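Long-range contacts in uncharacterized conserved protein YndB, AHSA1/START domain (Micromonospora chersina, PDB 6V04), which is of unknown function but, as a START/Bet v1-like protein encoded in the dynemicin biosynthetic locus, probably acts in making that compound, perhaps as a cyclase or aromatase: residues A52-D57 / F64-D69; V86-Q91 / S154-N159. All coordinates share one frame; numbering follows the deposited sequence. Where two conformers were deposited one is given.

Contact 1: A52-D57 / F64-D69; sequences ASTRVD and FDIEVD
A beta hairpin in the first START/Bet v1-like sheet brings Ser53, Thr54, Arg55 and Val56 against Phe64 to Glu67, with axes 4.6 Å apart and N-to-C directions at 143°. Two hydrogen-bonded pairs set the antiparallel register: Thr54 and Ile66 exchange both backbone bonds, as do Val56 and Phe64, and Val68 N adds a fifth bond to Ala52 O. On the Thr54, Val56, Phe64 and Ile66 face, Thr54 CG2 runs alongside Ile66, 3.8 Å from its CB, while OG1 turns outside the pair to Ala46 O and Ser45 OG. Val56 CG1 sits at the edge of the Phe64 ring and meets Ile66 CD1 at 3.9 Å; Trp81 stacks on the same ring. On the other face the Glu67 chain bends at chi2 (-79°), which carries its carboxylate back over Ser53, OE1 lying 3.5 Å from Ser53 CB; the same side chain touches Arg80 of strand 76-83. An alanine here would probably leave Ser53 CB without the carboxylate over it and take away the side-chain contact with Arg80. Farther along, the extended Arg55 chain, one of two conformers, passes Asp65, whose OD1 lies 3.7 Å from Arg55 CG; the salt bridge from Arg55 NE to Asp65 OD1 is long, at 3.9 Å. In this conformer Arg55 NH1 also donates to the anti lone pair of Asp57 OD2, at 2.9 Å.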
loop_
_atom_site.group_PDB
_atom_site.type_symbol
_atom_site.label_atom_id
_atom_site.label_comp_id
_atom_site.label_asym_id
_atom_site.label_seq_id
_atom_site.Cartn_x
_atom_site.Cartn_y
_atom_site.Cartn_z
ATOM N N ALA A 52 -18.942 -7.964 8.484
ATOM C CA ALA A 52 -18.254 -7.149 9.471
ATOM C C ALA A 52 -16.991 -6.532 8.887
ATOM O O ALA A 52 -16.385 -7.057 7.947
ATOM C CB ALA A 52 -17.881 -7.973 10.714
ATOM N N SER A 53 -16.590 -5.410 9.469
ATOM C CA SER A 53 -15.385 -4.725 9.051
ATOM C C SER A 53 -14.202 -5.173 9.895
ATOM O O SER A 53 -14.353 -5.583 11.050
ATOM C CB SER A 53 -15.562 -3.209 9.151
ATOM O OG SER A 53 -15.824 -2.811 10.484
ATOM N N THR A 54 -13.018 -5.114 9.294
ATOM C CA THR A 54 -11.779 -5.342 10.018
ATOM C C THR A 54 -10.669 -4.554 9.327
ATOM O O THR A 54 -10.918 -3.744 8.429
ATOM C CB THR A 54 -11.489 -6.847 10.138
ATOM O OG1 THR A 54 -10.373 -7.063 11.017
ATOM C CG2 THR A 54 -11.205 -7.481 8.794
ATOM N N ARG A 55 -9.428 -4.827 9.723
ATOM C CA ARG A 55 -8.278 -4.056 9.274
ATOM C C ARG A 55 -7.047 -4.944 9.354
ATOM O O ARG A 55 -6.867 -5.655 10.345
ATOM C CB ARG A 55 -8.111 -2.812 10.155
ATOM C CG ARG A 55 -7.070 -1.800 9.728
ATOM C CD ARG A 55 -7.088 -0.660 10.742
ATOM N NE ARG A 55 -6.148 0.422 10.469
ATOM C CZ ARG A 55 -4.853 0.384 10.755
ATOM N NH1 ARG A 55 -4.318 -0.701 11.303
ATOM N NH2 ARG A 55 -4.087 1.434 10.490
ATOM N N VAL A 56 -6.196 -4.896 8.333
ATOM C CA VAL A 56 -4.922 -5.606 8.359
ATOM C C VAL A 56 -3.805 -4.579 8.297
ATOM O O VAL A 56 -3.859 -3.628 7.512
ATOM C CB VAL A 56 -4.792 -6.647 7.232
ATOM C CG1 VAL A 56 -4.771 -5.991 5.857
ATOM C CG2 VAL A 56 -3.540 -7.480 7.456
ATOM N N ASP A 57 -2.823 -4.748 9.174
ATOM C CA ASP A 57 -1.728 -3.806 9.346
ATOM C C ASP A 57 -0.425 -4.563 9.143
ATOM O O ASP A 57 -0.257 -5.652 9.701
ATOM C CB ASP A 57 -1.799 -3.196 10.747
ATOM C CG ASP A 57 -0.901 -2.014 10.910
ATOM O OD1 ASP A 57 0.327 -2.195 10.802
ATOM O OD2 ASP A 57 -1.434 -0.907 11.134
ATOM N N PHE A 64 -4.721 -2.051 5.154
ATOM C CA PHE A 64 -5.970 -1.997 4.395
ATOM C C PHE A 64 -7.133 -1.977 5.374
ATOM O O PHE A 64 -7.141 -2.731 6.359
ATOM C CB PHE A 64 -6.202 -3.213 3.477
ATOM C CG PHE A 64 -5.274 -3.331 2.308
ATOM C CD1 PHE A 64 -4.085 -4.017 2.433
ATOM C CD2 PHE A 64 -5.640 -2.850 1.052
ATOM C CE1 PHE A 64 -3.239 -4.172 1.367
ATOM C CE2 PHE A 64 -4.800 -3.011 -0.024
ATOM C CZ PHE A 64 -3.604 -3.677 0.123
ATOM N N ASP A 65 -8.123 -1.129 5.098
ATOM C CA ASP A 65 -9.432 -1.246 5.730
ATOM C C ASP A 65 -10.267 -2.257 4.948
ATOM O O ASP A 65 -10.342 -2.175 3.722
ATOM C CB ASP A 65 -10.145 0.106 5.758
ATOM C CG ASP A 65 -9.536 1.086 6.746
ATOM O OD1 ASP A 65 -8.905 0.648 7.722
ATOM O OD2 ASP A 65 -9.715 2.308 6.539
ATOM N N ILE A 66 -10.913 -3.189 5.654
ATOM C CA ILE A 66 -11.572 -4.340 5.038
ATOM C C ILE A 66 -13.045 -4.382 5.434
ATOM O O ILE A 66 -13.398 -4.176 6.600
ATOM C CB ILE A 66 -10.891 -5.660 5.456
ATOM C CG1 ILE A 66 -9.406 -5.639 5.083
ATOM C CG2 ILE A 66 -11.615 -6.856 4.813
ATOM C CD1 ILE A 66 -8.613 -6.803 5.649
ATOM N N GLU A 67 -13.896 -4.709 4.467
ATOM C CA GLU A 67 -15.291 -5.063 4.714
ATOM C C GLU A 67 -15.503 -6.468 4.169
ATOM O O GLU A 67 -15.264 -6.713 2.983
ATOM C CB GLU A 67 -16.250 -4.078 4.039
ATOM C CG GLU A 67 -16.195 -2.669 4.596
ATOM C CD GLU A 67 -16.949 -2.528 5.904
ATOM O OE1 GLU A 67 -17.565 -3.519 6.350
ATOM O OE2 GLU A 67 -16.930 -1.421 6.483
ATOM N N VAL A 68 -15.935 -7.387 5.025
ATOM C CA VAL A 68 -16.000 -8.804 4.681
ATOM C C VAL A 68 -17.413 -9.138 4.233
ATOM O O VAL A 68 -18.388 -8.882 4.953
ATOM C CB VAL A 68 -15.571 -9.692 5.859
ATOM C CG1 VAL A 68 -15.759 -11.175 5.505
ATOM C CG2 VAL A 68 -14.116 -9.397 6.266
ATOM N N ASP A 69 -17.522 -9.738 3.055
ATOM C CA ASP A 69 -18.819 -10.106 2.512
ATOM C C ASP A 69 -19.194 -11.539 2.821
ATOM O O ASP A 69 -20.345 -11.799 3.193
ATOM C CB ASP A 69 -18.840 -9.877 1.006
ATOM C CG ASP A 69 -18.815 -8.403 0.654
ATOM O OD1 ASP A 69 -19.599 -7.642 1.263
ATOM O OD2 ASP A 69 -17.992 -8.009 -0.189
#

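Contact 2: V86-Q91 / S154-N159; sequences VGPECQ and SVVLPN
Val86 and Gly87 press against the carbonyl of Ser154 and the side chain of Val155, and this is where the contact is tight. Val86 CG2 stands 3.6 Å from Ser154 O, while Gly87 CA approaches the same oxygen at 3.4 Å in a CA-H...O contact with an angle of 133° at the hydrogen. In return, Val155, the one buried residue among those that touch, places CG2 anti to its own backbone N and meets Val86 O with it at 3.5 Å. Helix 252-277 adjoins this end, Ser271 touching Val86 and Leu270 touching Val155. The two segments belong to different sheets: Val86 to Pro88 lie in the connection between strands 76-83 and 90-98 of the START/Bet v1-like first sheet, and Ser154 to Val156 on an outermost strand of the second, whose matching 1-7-6-5-4-3-2 order is consistent with a repeat of that fold. No hydrogen bond passes directly between them. Instead, on the looser side, one water molecule spans the gap, donating to Val86 O at 2.8 Å and accepting from Val156 N at the same length. There the direct touch is an apolar one: the Pro88 and Val156 side chains cross at about a right angle, with Pro88 CB 4.0 Å from Val156 CG2. Outside the two segments, Cys111 adjoins Pro88 and Arg234 adjoins Val156.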
loop_
_atom_site.group_PDB
_atom_site.type_symbol
_atom_site.label_atom_id
_atom_site.label_comp_id
_atom_site.label_asym_id
_atom_site.label_seq_id
_atom_site.Cartn_x
_atom_site.Cartn_y
_atom_site.Cartn_z
ATOM N N VAL A 86 -7.733 5.010 1.948
ATOM C CA VAL A 86 -8.066 6.040 0.975
ATOM C C VAL A 86 -8.122 5.513 -0.445
ATOM O O VAL A 86 -8.711 6.179 -1.307
ATOM C CB VAL A 86 -7.072 7.218 1.058
ATOM C CG1 VAL A 86 -7.033 7.746 2.459
ATOM C CG2 VAL A 86 -5.669 6.804 0.596
ATOM N N GLY A 87 -7.524 4.360 -0.732
ATOM C CA GLY A 87 -7.521 3.819 -2.071
ATOM C C GLY A 87 -8.884 3.347 -2.527
ATOM O O GLY A 87 -9.808 3.125 -1.733
ATOM N N PRO A 88 -9.034 3.178 -3.835
ATOM C CA PRO A 88 -10.316 2.711 -4.366
ATOM C C PRO A 88 -10.635 1.310 -3.868
ATOM O O PRO A 88 -9.740 0.505 -3.604
ATOM C CB PRO A 88 -10.108 2.741 -5.885
ATOM C CG PRO A 88 -8.628 2.600 -6.054
ATOM C CD PRO A 88 -8.010 3.318 -4.880
ATOM N N GLU A 89 -11.932 1.022 -3.756
ATOM C CA GLU A 89 -12.355 -0.271 -3.242
ATOM C C GLU A 89 -12.031 -1.376 -4.236
ATOM O O GLU A 89 -12.435 -1.316 -5.409
ATOM C CB GLU A 89 -13.850 -0.259 -2.935
ATOM C CG GLU A 89 -14.350 -1.550 -2.313
ATOM C CD GLU A 89 -15.808 -1.482 -1.926
ATOM O OE1 GLU A 89 -16.671 -1.568 -2.829
ATOM O OE2 GLU A 89 -16.084 -1.332 -0.718
ATOM N N CYS A 90 -11.335 -2.402 -3.751
ATOM C CA CYS A 90 -11.008 -3.594 -4.519
ATOM C C CYS A 90 -11.841 -4.761 -4.026
ATOM O O CYS A 90 -12.084 -4.894 -2.827
ATOM C CB CYS A 90 -9.535 -3.959 -4.381
ATOM S SG CYS A 90 -8.448 -2.619 -4.788
ATOM N N GLN A 91 -12.300 -5.584 -4.967
ATOM C CA GLN A 91 -12.984 -6.833 -4.668
ATOM C C GLN A 91 -11.947 -7.943 -4.617
ATOM O O GLN A 91 -11.292 -8.216 -5.636
ATOM C CB GLN A 91 -14.015 -7.135 -5.750
ATOM C CG GLN A 91 -15.336 -6.395 -5.607
ATOM C CD GLN A 91 -16.388 -7.106 -4.740
ATOM O OE1 GLN A 91 -17.450 -6.541 -4.491
ATOM N NE2 GLN A 91 -16.098 -8.319 -4.277
ATOM N N SER A 154 -2.531 5.556 -3.483
ATOM C CA SER A 154 -3.330 6.267 -4.462
ATOM C C SER A 154 -4.679 6.644 -3.873
ATOM O O SER A 154 -5.146 6.059 -2.889
ATOM C CB SER A 154 -3.550 5.442 -5.734
ATOM O OG SER A 154 -4.547 4.456 -5.528
ATOM N N VAL A 155 -5.313 7.620 -4.514
ATOM C CA VAL A 155 -6.674 8.014 -4.184
ATOM C C VAL A 155 -7.340 8.477 -5.470
ATOM O O VAL A 155 -6.708 9.113 -6.314
ATOM C CB VAL A 155 -6.677 9.103 -3.088
ATOM C CG1 VAL A 155 -5.978 10.373 -3.576
ATOM C CG2 VAL A 155 -8.086 9.396 -2.629
ATOM N N VAL A 156 -8.604 8.130 -5.640
ATOM C CA VAL A 156 -9.352 8.558 -6.814
ATOM C C VAL A 156 -10.051 9.859 -6.488
ATOM O O VAL A 156 -10.813 9.946 -5.515
ATOM C CB VAL A 156 -10.355 7.487 -7.264
ATOM C CG1 VAL A 156 -11.191 8.017 -8.434
ATOM C CG2 VAL A 156 -9.607 6.233 -7.668
ATOM N N LEU A 157 -9.803 10.863 -7.307
ATOM C CA LEU A 157 -10.366 12.177 -7.145
ATOM C C LEU A 157 -11.457 12.403 -8.181
ATOM O O LEU A 157 -11.416 11.822 -9.270
ATOM C CB LEU A 157 -9.296 13.266 -7.309
ATOM C CG LEU A 157 -8.067 13.162 -6.399
ATOM C CD1 LEU A 157 -7.060 14.242 -6.757
ATOM C CD2 LEU A 157 -8.443 13.243 -4.937
ATOM N N PRO A 158 -12.441 13.248 -7.883
ATOM C CA PRO A 158 -13.409 13.632 -8.912
ATOM C C PRO A 158 -12.732 14.356 -10.066
ATOM O O PRO A 158 -11.645 14.929 -9.931
ATOM C CB PRO A 158 -14.384 14.556 -8.169
ATOM C CG PRO A 158 -13.636 15.028 -6.967
ATOM C CD PRO A 158 -12.695 13.911 -6.592
ATOM N N ASN A 159 -13.393 14.295 -11.222
ATOM C CA ASN A 159 -12.975 15.013 -12.427
ATOM C C ASN A 159 -13.471 16.463 -12.389
ATOM O O ASN A 159 -14.190 16.929 -13.270
ATOM C CB ASN A 159 -13.503 14.299 -13.667
ATOM C CG ASN A 159 -12.797 12.982 -13.941
ATOM O OD1 ASN A 159 -11.598 12.848 -13.714
ATOM N ND2 ASN A 159 -13.543 12.007 -14.443
HETATM O O HOH W 1 -9.865 6.309 -3.872
#

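In the fold
From the N terminus, the chain enters the first sheet and reaches contact 1, where residues 58-62 form the short turn between adjacent strands 53-57 and 63-72. That turn is complete before contact 2 opens, so the two are in series and neither encloses nor crosses the other. Contact 2 closes a much longer excursion of 62 residues, which takes in the remainder of strand 90-98, strand 103-110, helix 116-139 and the passage into the second sheet. Contact 1 is therefore local to one sheet, whereas contact 2 ties that sheet to its counterpart. Their centres lie about 16 Å apart, and their nearest atoms, about 5 Å apart, do not touch.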